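Local coordinates for protein DJ-1 homolog D (Arabidopsis thaliana, PDB 4OGG), which carries two DJ-1/PfpI family units, of the glutaminase I clan, in one chain that assembles as a trimer, at residues C[20-25]-C[32-37]; C[123-128]-C[142-147]; C[200-205]-C[257-262]; C[359-364]-C[370-375]. All coordinates share one frame; numbering follows the deposited sequence.

Contact 1: C[20-25]-C[32-37]; sequences VPFQAL and VHTVCP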
loop_
_atom_site.group_PDB
_atom_site.type_symbol
_atom_site.label_atom_id
_atom_site.label_comp_id
_atom_site.label_asym_id
_atom_site.label_seq_id
_atom_site.Cartn_x
_atom_site.Cartn_y
_atom_site.Cartn_z
ATOM N N VAL C 20 -20.297 -0.527 12.002
ATOM C CA VAL C 20 -21.138 0.447 12.690
ATOM C C VAL C 20 -22.466 -0.179 13.132
ATOM O O VAL C 20 -22.820 -0.111 14.305
ATOM C CB VAL C 20 -21.387 1.705 11.819
ATOM C CG1 VAL C 20 -22.326 2.664 12.546
ATOM C CG2 VAL C 20 -20.062 2.410 11.546
ATOM N N PRO C 21 -23.213 -0.805 12.208
ATOM C CA PRO C 21 -24.473 -1.398 12.664
ATOM C C PRO C 21 -24.247 -2.560 13.630
ATOM O O PRO C 21 -25.024 -2.761 14.565
ATOM C CB PRO C 21 -25.151 -1.827 11.360
ATOM C CG PRO C 21 -24.001 -2.094 10.446
ATOM C CD PRO C 21 -23.064 -0.948 10.749
ATOM N N PHE C 22 -23.169 -3.310 13.419
ATOM C CA PHE C 22 -22.848 -4.447 14.288
ATOM C C PHE C 22 -22.675 -4.009 15.739
ATOM O O PHE C 22 -23.236 -4.615 16.654
ATOM C CB PHE C 22 -21.558 -5.138 13.818
ATOM C CG PHE C 22 -21.140 -6.310 14.676
ATOM C CD1 PHE C 22 -21.975 -7.418 14.823
ATOM C CD2 PHE C 22 -19.911 -6.306 15.331
ATOM C CE1 PHE C 22 -21.592 -8.505 15.611
ATOM C CE2 PHE C 22 -19.517 -7.390 16.123
ATOM C CZ PHE C 22 -20.361 -8.490 16.262
ATOM N N GLN C 23 -21.898 -2.955 15.955
ATOM C CA GLN C 23 -21.655 -2.487 17.313
ATOM C C GLN C 23 -22.723 -1.542 17.852
ATOM O O GLN C 23 -23.036 -1.571 19.042
ATOM C CB GLN C 23 -20.272 -1.840 17.393
ATOM C CG GLN C 23 -19.173 -2.779 16.928
ATOM C CD GLN C 23 -17.791 -2.244 17.203
ATOM O OE1 GLN C 23 -17.419 -1.174 16.716
ATOM N NE2 GLN C 23 -17.016 -2.985 17.987
ATOM N N ALA C 24 -23.289 -0.711 16.986
ATOM C CA ALA C 24 -24.324 0.217 17.422
ATOM C C ALA C 24 -25.541 -0.566 17.903
ATOM O O ALA C 24 -26.054 -0.324 18.995
ATOM C CB ALA C 24 -24.722 1.145 16.281
ATOM N N LEU C 25 -26.001 -1.508 17.086
ATOM C CA LEU C 25 -27.166 -2.301 17.452
ATOM C C LEU C 25 -26.934 -3.041 18.762
ATOM O O LEU C 25 -27.824 -3.110 19.610
ATOM C CB LEU C 25 -27.513 -3.281 16.331
ATOM C CG LEU C 25 -27.946 -2.617 15.018
ATOM C CD1 LEU C 25 -28.256 -3.698 14.001
ATOM C CD2 LEU C 25 -29.172 -1.729 15.236
ATOM N N VAL C 32 -26.712 -9.422 17.909
ATOM C CA VAL C 32 -26.399 -9.429 16.485
ATOM C C VAL C 32 -25.499 -10.584 16.063
ATOM O O VAL C 32 -24.450 -10.825 16.662
ATOM C CB VAL C 32 -25.708 -8.111 16.058
ATOM C CG1 VAL C 32 -25.505 -8.095 14.540
ATOM C CG2 VAL C 32 -26.541 -6.918 16.498
ATOM N N HIS C 33 -25.919 -11.284 15.015
ATOM C CA HIS C 33 -25.160 -12.402 14.470
ATOM C C HIS C 33 -24.680 -12.040 13.071
ATOM O O HIS C 33 -25.401 -11.405 12.301
ATOM C CB HIS C 33 -26.031 -13.658 14.408
ATOM C CG HIS C 33 -26.300 -14.270 15.746
ATOM N ND1 HIS C 33 -27.135 -15.352 15.915
ATOM C CD2 HIS C 33 -25.828 -13.962 16.978
ATOM C CE1 HIS C 33 -27.167 -15.685 17.194
ATOM N NE2 HIS C 33 -26.382 -14.857 17.860
ATOM N N THR C 34 -23.458 -12.444 12.746
ATOM C CA THR C 34 -22.882 -12.152 11.436
ATOM C C THR C 34 -22.525 -13.451 10.732
ATOM O O THR C 34 -21.881 -14.317 11.314
ATOM C CB THR C 34 -21.616 -11.304 11.576
ATOM O OG1 THR C 34 -20.700 -11.963 12.459
ATOM C CG2 THR C 34 -21.957 -9.928 12.135
ATOM N N VAL C 35 -22.928 -13.563 9.472
ATOM C CA VAL C 35 -22.676 -14.763 8.686
ATOM C C VAL C 35 -22.216 -14.454 7.263
ATOM O O VAL C 35 -22.500 -13.388 6.719
ATOM C CB VAL C 35 -23.953 -15.637 8.598
ATOM C CG1 VAL C 35 -24.392 -16.067 9.993
ATOM C CG2 VAL C 35 -25.074 -14.863 7.906
ATOM N N CYS C 36 -21.502 -15.404 6.669
ATOM C CA CYS C 36 -21.025 -15.271 5.299
ATOM C C CYS C 36 -21.131 -16.653 4.679
ATOM O O CYS C 36 -20.659 -17.630 5.262
ATOM C CB CYS C 36 -19.569 -14.807 5.266
ATOM S SG CYS C 36 -18.866 -14.760 3.586
ATOM N N PRO C 37 -21.760 -16.762 3.497
ATOM C CA PRO C 37 -21.877 -18.088 2.877
ATOM C C PRO C 37 -20.530 -18.787 2.746
ATOM O O PRO C 37 -19.527 -18.165 2.404
ATOM C CB PRO C 37 -22.520 -17.786 1.520
ATOM C CG PRO C 37 -22.077 -16.365 1.235
ATOM C CD PRO C 37 -22.242 -15.708 2.587
#
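Phe22 and Leu25 of helix 15-27 pack on Val32 and Thr34 of strand 30-35 in a buried apolar contact between a helix and the edge strand of a sheet. The strand is an outer member of the six-stranded mixed sheet in the first DJ-1/PfpI unit. The two short axes run nearly antiparallel, at 158°, with a closest approach of 9.1 Å.

Phe22 and Val32 carry most of the contact. Phe22 CG lies anti to the backbone N (chi1 179°), and this swings the ring out to the strand. Phe22 CD1 is 3.6 Å from Val32 CG1, which sits at the ring edge, near its plane. The same Phe22 CD1 is 3.7 Å from Thr34 CG2, which approaches obliquely. The other methyl of the valine turns to the next turn of the helix, where Val32 CG2 lies 3.8 Å from Leu25 CB. One ring atom thus touches two strand residues on the same side of the sheet, and the valine is held by two helix residues.

Phe66 also meets the Phe22 ring edge-to-face. Asn69 hydrogen-bonds the backbone of Val32 and Thr34, and Ile7 of strand 3-8 touches both Phe22 and Val32.

No hydrogen bond crosses between 20-25 and 32-37. The contact therefore rests on shape and on burial of carbon surface.

Contact 2: C[123-128]-C[142-147]; sequences ILAAAD and GPSLVA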
loop_
_atom_site.group_PDB
_atom_site.type_symbol
_atom_site.label_atom_id
_atom_site.label_comp_id
_atom_site.label_asym_id
_atom_site.label_seq_id
_atom_site.Cartn_x
_atom_site.Cartn_y
_atom_site.Cartn_z
ATOM N N ILE C 123 -28.423 -7.259 -3.910
ATOM C CA ILE C 123 -28.942 -8.550 -3.482
ATOM C C ILE C 123 -30.473 -8.551 -3.489
ATOM O O ILE C 123 -31.097 -9.553 -3.825
ATOM C CB ILE C 123 -28.426 -8.913 -2.078
ATOM C CG1 ILE C 123 -26.894 -8.890 -2.075
ATOM C CG2 ILE C 123 -28.918 -10.304 -1.685
ATOM C CD1 ILE C 123 -26.262 -9.073 -0.706
ATOM N N LEU C 124 -31.079 -7.425 -3.120
ATOM C CA LEU C 124 -32.536 -7.326 -3.121
ATOM C C LEU C 124 -33.044 -7.403 -4.559
ATOM O O LEU C 124 -34.101 -7.978 -4.829
ATOM C CB LEU C 124 -32.987 -6.008 -2.480
ATOM C CG LEU C 124 -32.531 -5.770 -1.035
ATOM C CD1 LEU C 124 -33.116 -4.462 -0.524
ATOM C CD2 LEU C 124 -32.976 -6.928 -0.158
ATOM N N ALA C 125 -32.287 -6.817 -5.483
ATOM C CA ALA C 125 -32.666 -6.847 -6.888
ATOM C C ALA C 125 -32.616 -8.290 -7.380
ATOM O O ALA C 125 -33.517 -8.743 -8.082
ATOM C CB ALA C 125 -31.724 -5.979 -7.712
ATOM N N ALA C 126 -31.562 -9.010 -7.002
ATOM C CA ALA C 126 -31.405 -10.402 -7.412
ATOM C C ALA C 126 -32.486 -11.290 -6.800
ATOM O O ALA C 126 -32.908 -12.273 -7.410
ATOM C CB ALA C 126 -30.021 -10.916 -7.017
ATOM N N ALA C 127 -32.931 -10.945 -5.595
ATOM C CA ALA C 127 -33.969 -11.714 -4.911
ATOM C C ALA C 127 -35.354 -11.325 -5.427
ATOM O O ALA C 127 -36.363 -11.926 -5.043
ATOM C CB ALA C 127 -33.889 -11.478 -3.406
ATOM N N ASP C 128 -35.389 -10.315 -6.294
ATOM C CA ASP C 128 -36.631 -9.814 -6.879
ATOM C C ASP C 128 -37.616 -9.431 -5.778
ATOM O O ASP C 128 -38.777 -9.845 -5.791
ATOM C CB ASP C 128 -37.239 -10.875 -7.802
ATOM C CG ASP C 128 -38.446 -10.365 -8.570
ATOM O OD1 ASP C 128 -38.408 -9.212 -9.050
ATOM O OD2 ASP C 128 -39.427 -11.127 -8.708
ATOM N N GLY C 142 -28.899 2.273 -9.011
ATOM C CA GLY C 142 -30.181 2.711 -9.539
ATOM C C GLY C 142 -30.695 1.945 -10.749
ATOM O O GLY C 142 -31.823 1.453 -10.733
ATOM N N PRO C 143 -29.897 1.833 -11.823
ATOM C CA PRO C 143 -30.338 1.108 -13.017
ATOM C C PRO C 143 -30.842 -0.307 -12.741
ATOM O O PRO C 143 -31.888 -0.700 -13.252
ATOM C CB PRO C 143 -29.097 1.128 -13.901
ATOM C CG PRO C 143 -28.510 2.463 -13.580
ATOM C CD PRO C 143 -28.602 2.494 -12.068
ATOM N N SER C 144 -30.107 -1.071 -11.937
ATOM C CA SER C 144 -30.525 -2.437 -11.633
ATOM C C SER C 144 -31.834 -2.460 -10.850
ATOM O O SER C 144 -32.697 -3.300 -11.098
ATOM C CB SER C 144 -29.442 -3.175 -10.841
ATOM O OG SER C 144 -29.312 -2.653 -9.534
ATOM N N LEU C 145 -31.985 -1.539 -9.905
ATOM C CA LEU C 145 -33.208 -1.496 -9.110
ATOM C C LEU C 145 -34.403 -1.104 -9.976
ATOM O O LEU C 145 -35.495 -1.653 -9.829
ATOM C CB LEU C 145 -33.046 -0.521 -7.939
ATOM C CG LEU C 145 -32.156 -1.050 -6.806
ATOM C CD1 LEU C 145 -31.936 0.024 -5.756
ATOM C CD2 LEU C 145 -32.816 -2.273 -6.178
ATOM N N VAL C 146 -34.190 -0.152 -10.876
ATOM C CA VAL C 146 -35.253 0.283 -11.771
ATOM C C VAL C 146 -35.645 -0.904 -12.647
ATOM O O VAL C 146 -36.826 -1.163 -12.870
ATOM C CB VAL C 146 -34.777 1.457 -12.661
ATOM C CG1 VAL C 146 -35.792 1.728 -13.764
ATOM C CG2 VAL C 146 -34.587 2.700 -11.803
ATOM N N ALA C 147 -34.641 -1.631 -13.129
ATOM C CA ALA C 147 -34.878 -2.795 -13.976
ATOM C C ALA C 147 -35.668 -3.862 -13.225
ATOM O O ALA C 147 -36.420 -4.631 -13.830
ATOM C CB ALA C 147 -33.552 -3.370 -14.452
#
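Leu145 holds its CG anti to its own carbonyl carbon (chi1 -74°), and with chi2 near 174° this brings one methyl over to Ala125 on the neighbouring helix. Leu145 CD2 comes to 4.2 Å from Ala125 CB. This is the one apolar side-chain contact between the two segments, and it is a light one.

Ala125 has no branch to turn. Its CB points toward helix 142-147, and the small methyl lets the backbones come close. The nearest CA atoms, those of Ala125 and Leu145, are 5.8 Å apart. Beside the leucine, Ser144 also faces Ala125. Ala125 CB is 4.4 Å from Ser144 O and 4.5 Å from Ser144 OG, so the serine offers only loose packing here. The Ser144 hydroxyl is bonded to the carbonyl O of Val141, just before its helix. No hydrogen bond links the two segments, and only about 100 Å² of surface is buried between them. The end of segment 123-128 is closed by a Schellman motif, in which Asp128 takes a positive phi and Asp128 N bonds to Ala125 O at 3.0 Å.

Leu336 and Leu340 of the second subunit pack on Ala126 and Ser144, so both helices also take part in a subunit interface. Within the chain, the pair joins two short helices of the first DJ-1/PfpI unit. Helix 121-126 also rests on helix 98-110, through Ile123 and Leu124, and Leu145 of helix 142-147 touches Trp152 of strand 151-152.

Contact 3: C[200-205]-C[257-262]; sequences FLCGDY and HTFALT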
loop_
_atom_site.group_PDB
_atom_site.type_symbol
_atom_site.label_atom_id
_atom_site.label_comp_id
_atom_site.label_asym_id
_atom_site.label_seq_id
_atom_site.Cartn_x
_atom_site.Cartn_y
_atom_site.Cartn_z
ATOM N N PHE C 200 -16.586 15.435 20.343
ATOM C CA PHE C 200 -15.548 14.443 20.076
ATOM C C PHE C 200 -14.209 15.131 19.859
ATOM O O PHE C 200 -14.099 16.012 19.009
ATOM C CB PHE C 200 -15.882 13.639 18.816
ATOM C CG PHE C 200 -16.678 12.396 19.074
ATOM C CD1 PHE C 200 -17.934 12.463 19.667
ATOM C CD2 PHE C 200 -16.173 11.152 18.707
ATOM C CE1 PHE C 200 -18.679 11.305 19.889
ATOM C CE2 PHE C 200 -16.908 9.991 18.922
ATOM C CZ PHE C 200 -18.164 10.067 19.515
ATOM N N LEU C 201 -13.200 14.737 20.630
ATOM C CA LEU C 201 -11.864 15.306 20.480
ATOM C C LEU C 201 -11.127 14.443 19.464
ATOM O O LEU C 201 -10.678 13.341 19.781
ATOM C CB LEU C 201 -11.127 15.296 21.819
ATOM C CG LEU C 201 -11.702 16.239 22.878
ATOM C CD1 LEU C 201 -11.033 15.995 24.219
ATOM C CD2 LEU C 201 -11.496 17.679 22.421
ATOM N N CYS C 202 -11.015 14.950 18.241
ATOM C CA CYS C 202 -10.371 14.224 17.156
ATOM C C CYS C 202 -8.981 14.738 16.807
ATOM O O CYS C 202 -8.537 15.773 17.310
ATOM C CB CYS C 202 -11.253 14.281 15.906
ATOM S SG CYS C 202 -12.936 13.654 16.155
ATOM N N GLY C 203 -8.306 13.999 15.931
ATOM C CA GLY C 203 -6.974 14.372 15.496
ATOM C C GLY C 203 -6.494 13.440 14.403
ATOM O O GLY C 203 -7.106 12.400 14.158
ATOM N N ASP C 204 -5.399 13.796 13.742
ATOM C CA ASP C 204 -4.879 12.952 12.681
ATOM C C ASP C 204 -4.492 11.571 13.185
ATOM O O ASP C 204 -3.872 11.421 14.241
ATOM C CB ASP C 204 -3.666 13.601 12.009
ATOM C CG ASP C 204 -4.030 14.843 11.222
ATOM O OD1 ASP C 204 -5.238 15.079 11.008
ATOM O OD2 ASP C 204 -3.105 15.576 10.810
ATOM N N TYR C 205 -4.883 10.567 12.411
ATOM C CA TYR C 205 -4.588 9.176 12.695
ATOM C C TYR C 205 -5.262 8.563 13.912
ATOM O O TYR C 205 -4.727 7.649 14.534
ATOM C CB TYR C 205 -3.072 8.979 12.745
ATOM C CG TYR C 205 -2.422 9.424 11.456
ATOM C CD1 TYR C 205 -2.665 8.747 10.259
ATOM C CD2 TYR C 205 -1.618 10.559 11.418
ATOM C CE1 TYR C 205 -2.126 9.194 9.058
ATOM C CE2 TYR C 205 -1.075 11.012 10.225
ATOM C CZ TYR C 205 -1.331 10.328 9.050
ATOM O OH TYR C 205 -0.792 10.783 7.870
ATOM N N HIS C 257 -10.599 5.445 6.600
ATOM C CA HIS C 257 -11.364 6.477 5.894
ATOM C C HIS C 257 -10.981 7.843 6.454
ATOM O O HIS C 257 -10.666 7.962 7.635
ATOM C CB HIS C 257 -12.878 6.335 6.119
ATOM C CG HIS C 257 -13.446 4.988 5.796
ATOM N ND1 HIS C 257 -13.229 3.878 6.585
ATOM C CD2 HIS C 257 -14.304 4.595 4.824
ATOM C CE1 HIS C 257 -13.934 2.863 6.119
ATOM N NE2 HIS C 257 -14.597 3.271 5.052
ATOM N N THR C 258 -11.022 8.882 5.625
ATOM C CA THR C 258 -10.734 10.211 6.144
ATOM C C THR C 258 -12.016 10.623 6.863
ATOM O O THR C 258 -13.120 10.317 6.403
ATOM C CB THR C 258 -10.405 11.216 5.022
ATOM O OG1 THR C 258 -11.472 11.250 4.068
ATOM C CG2 THR C 258 -9.113 10.817 4.325
ATOM N N PHE C 259 -11.872 11.286 8.003
ATOM C CA PHE C 259 -13.024 11.700 8.790
ATOM C C PHE C 259 -13.173 13.211 8.770
ATOM O O PHE C 259 -12.211 13.938 9.008
ATOM C CB PHE C 259 -12.873 11.189 10.224
ATOM C CG PHE C 259 -14.029 11.528 11.114
ATOM C CD1 PHE C 259 -14.083 12.753 11.768
ATOM C CD2 PHE C 259 -15.071 10.625 11.294
ATOM C CE1 PHE C 259 -15.158 13.076 12.591
ATOM C CE2 PHE C 259 -16.151 10.939 12.114
ATOM C CZ PHE C 259 -16.194 12.168 12.763
ATOM N N ALA C 260 -14.386 13.675 8.486
ATOM C CA ALA C 260 -14.659 15.107 8.405
ATOM C C ALA C 260 -15.083 15.734 9.727
ATOM O O ALA C 260 -15.997 15.247 10.391
ATOM C CB ALA C 260 -15.724 15.369 7.345
ATOM N N LEU C 261 -14.411 16.820 10.101
ATOM C CA LEU C 261 -14.736 17.533 11.330
ATOM C C LEU C 261 -16.008 18.338 11.084
ATOM O O LEU C 261 -16.342 18.639 9.938
ATOM C CB LEU C 261 -13.588 18.465 11.732
ATOM C CG LEU C 261 -12.244 17.787 12.018
ATOM C CD1 LEU C 261 -11.223 18.833 12.423
ATOM C CD2 LEU C 261 -12.412 16.749 13.122
ATOM N N THR C 262 -16.707 18.692 12.157
ATOM C CA THR C 262 -17.959 19.432 12.034
ATOM C C THR C 262 -17.954 20.800 12.703
ATOM O O THR C 262 -18.733 21.677 12.326
ATOM C CB THR C 262 -19.125 18.641 12.644
ATOM O OG1 THR C 262 -18.940 18.546 14.063
ATOM C CG2 THR C 262 -19.189 17.236 12.053
#
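The loop that follows strand 197-201, an inner strand of the central sheet in the second DJ-1/PfpI unit, meets the short strand 259-260 of a small separate sheet here. Cys202 is the residue that reaches across. It is buried, and its CB points toward segment 257-262.

Two side chains receive it. Cys202 CB lies 3.9 Å from Leu261 CD2, a methyl-to-methylene contact. Cys202 SG stands 4.2 Å from Phe259 CE1 and 5.1 Å from the centroid of the Phe259 ring. The sulfur is 44° off the ring normal, so it comes in obliquely. This is a Cys sulfur-aromatic contact. The thiol is turned to the ring by its first torsion, with SG anti to the carbonyl carbon (chi1 -56°), while the methylene stays beside the leucine. Cysteine thus divides its two heavy side-chain atoms between two partners.

The Phe259 ring is also met edge-to-face by Phe215 of helix 208-221. Ala227 of strand 224-228 touches both Cys202 and Phe259. No hydrogen bond passes between the two segments.

The contact is hydrophobic core packing at the end of an inner strand, where the six-stranded sheet, its covering helix 208-221 and the small side sheet come together. It belongs to the layered alpha/beta architecture of the DJ-1/PfpI family.

Contact 4: C[359-364]-C[370-375]; sequences NLVTGA and PEFVSQ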
loop_
_atom_site.group_PDB
_atom_site.type_symbol
_atom_site.label_atom_id
_atom_site.label_comp_id
_atom_site.label_asym_id
_atom_site.label_seq_id
_atom_site.Cartn_x
_atom_site.Cartn_y
_atom_site.Cartn_z
ATOM N N ASN C 359 -18.402 9.577 36.475
ATOM C CA ASN C 359 -18.686 10.189 35.182
ATOM C C ASN C 359 -17.729 9.706 34.097
ATOM O O ASN C 359 -17.818 10.140 32.950
ATOM C CB ASN C 359 -18.567 11.708 35.288
ATOM C CG ASN C 359 -17.123 12.170 35.431
ATOM O OD1 ASN C 359 -16.379 11.666 36.272
ATOM N ND2 ASN C 359 -16.725 13.134 34.609
ATOM N N LEU C 360 -16.825 8.803 34.457
ATOM C CA LEU C 360 -15.833 8.313 33.505
ATOM C C LEU C 360 -16.068 6.906 32.966
ATOM O O LEU C 360 -16.139 5.940 33.723
ATOM C CB LEU C 360 -14.444 8.383 34.145
ATOM C CG LEU C 360 -13.248 7.989 33.275
ATOM C CD1 LEU C 360 -13.101 8.977 32.124
ATOM C CD2 LEU C 360 -11.991 7.971 34.127
ATOM N N VAL C 361 -16.181 6.800 31.644
ATOM C CA VAL C 361 -16.372 5.514 30.981
ATOM C C VAL C 361 -15.129 5.248 30.140
ATOM O O VAL C 361 -14.738 6.083 29.320
ATOM C CB VAL C 361 -17.600 5.517 30.034
ATOM C CG1 VAL C 361 -17.657 4.202 29.260
ATOM C CG2 VAL C 361 -18.883 5.716 30.835
ATOM N N THR C 362 -14.506 4.095 30.342
ATOM C CA THR C 362 -13.308 3.765 29.584
ATOM C C THR C 362 -13.353 2.412 28.898
ATOM O O THR C 362 -13.882 1.435 29.435
ATOM C CB THR C 362 -12.036 3.819 30.471
ATOM O OG1 THR C 362 -12.232 3.029 31.652
ATOM C CG2 THR C 362 -11.723 5.249 30.860
ATOM N N GLY C 363 -12.787 2.383 27.695
ATOM C CA GLY C 363 -12.713 1.167 26.907
ATOM C C GLY C 363 -11.251 0.902 26.594
ATOM O O GLY C 363 -10.410 1.786 26.764
ATOM N N ALA C 364 -10.943 -0.301 26.124
ATOM C CA ALA C 364 -9.564 -0.665 25.824
ATOM C C ALA C 364 -9.212 -0.688 24.341
ATOM O O ALA C 364 -8.087 -0.365 23.962
ATOM C CB ALA C 364 -9.252 -2.022 26.438
ATOM N N PRO C 370 -19.559 -1.766 21.874
ATOM C CA PRO C 370 -20.925 -1.978 22.365
ATOM C C PRO C 370 -21.082 -1.531 23.816
ATOM O O PRO C 370 -21.994 -0.772 24.139
ATOM C CB PRO C 370 -21.123 -3.479 22.186
ATOM C CG PRO C 370 -20.319 -3.757 20.945
ATOM C CD PRO C 370 -19.048 -2.982 21.214
ATOM N N GLU C 371 -20.188 -1.990 24.688
ATOM C CA GLU C 371 -20.259 -1.607 26.093
ATOM C C GLU C 371 -19.868 -0.147 26.270
ATOM O O GLU C 371 -20.395 0.541 27.144
ATOM C CB GLU C 371 -19.359 -2.505 26.947
ATOM C CG GLU C 371 -19.812 -3.961 26.984
ATOM C CD GLU C 371 -19.177 -4.753 28.114
ATOM O OE1 GLU C 371 -19.401 -5.981 28.176
ATOM O OE2 GLU C 371 -18.463 -4.150 28.947
ATOM N N PHE C 372 -18.950 0.324 25.432
ATOM C CA PHE C 372 -18.497 1.713 25.483
ATOM C C PHE C 372 -19.698 2.640 25.283
ATOM O O PHE C 372 -19.970 3.517 26.105
ATOM C CB PHE C 372 -17.459 1.962 24.379
ATOM C CG PHE C 372 -16.795 3.316 24.445
ATOM C CD1 PHE C 372 -15.990 3.664 25.528
ATOM C CD2 PHE C 372 -16.934 4.223 23.396
ATOM C CE1 PHE C 372 -15.331 4.890 25.564
ATOM C CE2 PHE C 372 -16.280 5.454 23.420
ATOM C CZ PHE C 372 -15.474 5.789 24.507
ATOM N N VAL C 373 -20.415 2.436 24.184
ATOM C CA VAL C 373 -21.581 3.253 23.874
ATOM C C VAL C 373 -22.708 3.004 24.875
ATOM O O VAL C 373 -23.365 3.941 25.327
ATOM C CB VAL C 373 -22.092 2.961 22.445
ATOM C CG1 VAL C 373 -23.357 3.760 22.166
ATOM C CG2 VAL C 373 -21.013 3.316 21.431
ATOM N N SER C 374 -22.918 1.739 25.228
ATOM C CA SER C 374 -23.971 1.370 26.173
ATOM C C SER C 374 -23.786 2.048 27.533
ATOM O O SER C 374 -24.734 2.592 28.103
ATOM C CB SER C 374 -24.001 -0.152 26.359
ATOM O OG SER C 374 -25.031 -0.541 27.252
ATOM N N GLN C 375 -22.565 2.015 28.053
ATOM C CA GLN C 375 -22.298 2.625 29.349
ATOM C C GLN C 375 -22.372 4.147 29.291
ATOM O O GLN C 375 -22.745 4.788 30.272
ATOM C CB GLN C 375 -20.945 2.150 29.887
ATOM C CG GLN C 375 -20.930 0.639 30.115
ATOM C CD GLN C 375 -19.664 0.126 30.774
ATOM O OE1 GLN C 375 -19.383 -1.073 30.735
ATOM N NE2 GLN C 375 -18.904 1.021 31.396
#
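Strand 360-362 and helix 370-375 run almost antiparallel, at 168°, with their short axes 8.5 Å apart at closest approach. Val361 is the strand residue that faces the helix. Its CG1 is 3.9 Å from Gln375 CB, and the two side chains slant across each other. Val361 CG1 also lies 4.1 Å from Phe372 CD1, so this methyl sits between side chains one helical turn apart.

Phe372 holds its CG anti to the backbone N (chi1 -173°), which carries the ring to the strand backbone. Its CD1 is 4.1 Å from Gly363 N. Gly363 presents bare backbone to the ring, and Gly363 CA and Phe372 CA are 6.0 Å apart. The extended Gln375 chain lays its amide against the valine, with NE2 4.0 Å from Val361 CG1. Gln375 NE2 makes a weak hydrogen bond to Thr356 in strand 355-357. No hydrogen bond crosses between the segments; the contact is van der Waals packing, with about 208 Å² buried. Pro370 and Val373 touch helix 15-27.

A strand that turns back into a helix lying antiparallel on its own sheet is a common unit of layered alpha/beta folds, here in the second DJ-1/PfpI unit.

In the fold
All four contacts are buried, and none is held by a hydrogen bond between its segments. Contacts 1 and 4 each lay a helix on a sheet strand, one in each DJ-1/PfpI unit, and each buries about twice the surface of contact 2 or 3. They touch where Gln23 packs on Pro370, at the meeting of the two units. Contact 2 pairs two short helices. Its centre lies about 27 Å from the centre of the chain, and its closest apolar approach is longer than in the others. Contacts 1, 2 and 3 have neighbours in other subunits; only contact 4 has none. Contact 3 alone uses sulfur against a ring. Contacts 3 and 4 reach the same sheet.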